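Long-range contact in COG0778: Nitroreductase (Streptococcus pneumoniae, PDB 2B67), which probably acts as an FMN-dependent oxidoreductase of the nitroreductase family, passing electrons from a reduced nicotinamide to its substrates through the bound flavin: residues I79-D84 with P176-T181. Numbering follows the deposited sequence.
Sequences IALFTD and PELLIT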
loop_
_atom_site.group_PDB
_atom_site.type_symbol
_atom_site.label_atom_id
_atom_site.label_comp_id
_atom_site.label_asym_id
_atom_site.label_seq_id
_atom_site.Cartn_x
_atom_site.Cartn_y
_atom_site.Cartn_z
ATOM N N ILE A 79 10.168 4.103 12.190
ATOM C CA ILE A 79 10.725 3.455 11.023
ATOM C C ILE A 79 10.475 4.438 9.934
ATOM O O ILE A 79 9.311 4.741 9.644
ATOM C CB ILE A 79 10.017 2.111 10.708
ATOM C CG1 ILE A 79 10.301 1.095 11.812
ATOM C CG2 ILE A 79 10.512 1.573 9.375
ATOM C CD1 ILE A 79 9.329 -0.082 11.875
ATOM N N ALA A 80 11.546 4.991 9.375
ATOM C CA ALA A 80 11.427 5.801 8.183
ATOM C C ALA A 80 11.453 4.904 6.952
ATOM O O ALA A 80 12.449 4.249 6.698
ATOM C CB ALA A 80 12.556 6.842 8.124
ATOM N N LEU A 81 10.354 4.868 6.197
ATOM C CA LEU A 81 10.269 4.056 4.984
ATOM C C LEU A 81 10.711 4.910 3.811
ATOM O O LEU A 81 10.097 5.951 3.527
ATOM C CB LEU A 81 8.837 3.546 4.741
ATOM C CG LEU A 81 8.521 2.815 3.430
ATOM C CD1 LEU A 81 9.407 1.562 3.255
ATOM C CD2 LEU A 81 7.071 2.379 3.433
ATOM N N PHE A 82 11.776 4.467 3.140
ATOM C CA PHE A 82 12.314 5.146 1.937
ATOM C C PHE A 82 12.041 4.269 0.707
ATOM O O PHE A 82 11.898 3.034 0.810
ATOM C CB PHE A 82 13.852 5.332 2.029
ATOM C CG PHE A 82 14.298 6.392 3.017
ATOM C CD1 PHE A 82 14.245 6.149 4.388
ATOM C CD2 PHE A 82 14.745 7.635 2.571
ATOM C CE1 PHE A 82 14.648 7.119 5.285
ATOM C CE2 PHE A 82 15.164 8.604 3.461
ATOM C CZ PHE A 82 15.113 8.346 4.830
ATOM N N THR A 83 12.001 4.893 -0.461
ATOM C CA THR A 83 11.942 4.135 -1.692
ATOM C C THR A 83 13.123 4.554 -2.567
ATOM O O THR A 83 13.623 5.680 -2.456
ATOM C CB THR A 83 10.638 4.379 -2.443
ATOM O OG1 THR A 83 10.441 5.791 -2.546
ATOM C CG2 THR A 83 9.451 3.779 -1.679
ATOM N N ASP A 84 13.523 3.634 -3.441
ATOM C CA ASP A 84 14.661 3.776 -4.338
ATOM C C ASP A 84 14.293 4.540 -5.580
ATOM O O ASP A 84 13.618 4.004 -6.459
ATOM C CB ASP A 84 15.157 2.375 -4.752
ATOM C CG ASP A 84 16.623 2.362 -5.200
ATOM O OD1 ASP A 84 17.130 3.413 -5.669
ATOM O OD2 ASP A 84 17.252 1.274 -5.107
ATOM N N PRO A 176 12.288 9.769 1.281
ATOM C CA PRO A 176 11.428 9.350 2.371
ATOM C C PRO A 176 9.972 9.336 1.912
ATOM O O PRO A 176 9.516 10.255 1.219
ATOM C CB PRO A 176 11.695 10.396 3.474
ATOM C CG PRO A 176 12.255 11.596 2.759
ATOM C CD PRO A 176 12.903 11.099 1.500
ATOM N N GLU A 177 9.265 8.269 2.235
ATOM C CA GLU A 177 7.835 8.214 1.896
ATOM C C GLU A 177 6.914 8.469 3.090
ATOM O O GLU A 177 5.902 9.174 2.965
ATOM C CB GLU A 177 7.492 6.855 1.265
ATOM C CG GLU A 177 8.232 6.598 -0.074
ATOM C CD GLU A 177 7.629 7.330 -1.269
ATOM O OE1 GLU A 177 6.631 8.072 -1.131
ATOM O OE2 GLU A 177 8.174 7.176 -2.366
ATOM N N LEU A 178 7.273 7.884 4.235
ATOM C CA LEU A 178 6.393 7.770 5.428
ATOM C C LEU A 178 7.260 7.588 6.660
ATOM O O LEU A 178 8.329 6.956 6.585
ATOM C CB LEU A 178 5.540 6.469 5.339
ATOM C CG LEU A 178 4.377 6.304 4.365
ATOM C CD1 LEU A 178 3.763 4.893 4.460
ATOM C CD2 LEU A 178 3.292 7.392 4.580
ATOM N N LEU A 179 6.766 8.070 7.799
ATOM C CA LEU A 179 7.323 7.709 9.099
ATOM C C LEU A 179 6.287 6.820 9.776
ATOM O O LEU A 179 5.111 7.161 9.817
ATOM C CB LEU A 179 7.611 8.953 9.984
ATOM C CG LEU A 179 8.508 10.061 9.405
ATOM C CD1 LEU A 179 8.775 11.151 10.472
ATOM C CD2 LEU A 179 9.856 9.500 8.842
ATOM N N ILE A 180 6.726 5.691 10.301
ATOM C CA ILE A 180 5.855 4.762 11.005
ATOM C C ILE A 180 6.345 4.733 12.426
ATOM O O ILE A 180 7.422 4.166 12.685
ATOM C CB ILE A 180 6.002 3.288 10.513
ATOM C CG1 ILE A 180 6.211 3.186 8.995
ATOM C CG2 ILE A 180 4.858 2.437 11.067
ATOM C CD1 ILE A 180 5.037 3.085 8.219
ATOM N N THR A 181 5.579 5.313 13.341
ATOM C CA THR A 181 5.930 5.209 14.754
ATOM C C THR A 181 5.582 3.833 15.282
ATOM O O THR A 181 4.600 3.230 14.860
ATOM C CB THR A 181 5.224 6.259 15.595
ATOM O OG1 THR A 181 3.810 6.199 15.335
ATOM C CG2 THR A 181 5.809 7.689 15.255
#
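Ile79 and Ile180 form a hydrogen-bonded antiparallel pair, each backbone N donating to the other's O over 2.8 Å, and the next such pair is Leu81 with Leu178. There the pattern is broken by a classic beta bulge: Glu177 and Leu178 both face Leu81, whose O accepts a bond from Glu177 N (2.8 Å) and a weak one from Leu178 N (3.5 Å).

At the bulge the Glu177 side chain sets out toward strand 79-84. Its chain folds at chi2 (-78°), bringing OE2 to Thr83 OG1, which donates to the anti lone pair of the carboxylate at 2.7 Å. The same OE2 forms a salt bridge with Arg175, so two partners hold this buried acid.

Apolar contacts line both faces of the sheet. Pro176 lies over the Phe82 ring in a CH-pi contact, its CB 4.3 Å from the centroid, and Ala80 CB meets Leu179 CD2 at 3.9 Å. On the Ile79 and Ile180 side, Leu81 CD2 lies a loose 4.3 Å from Leu178 CD1.

In this nitroreductase-family alpha-beta sandwich, the two central strands run between 48-53 and 152-156 of the same chain. Helix 161-168 packs on Ala80, Phe82 and Pro176, while Leu178 borders a bound FMN and Leu133 of the second subunit.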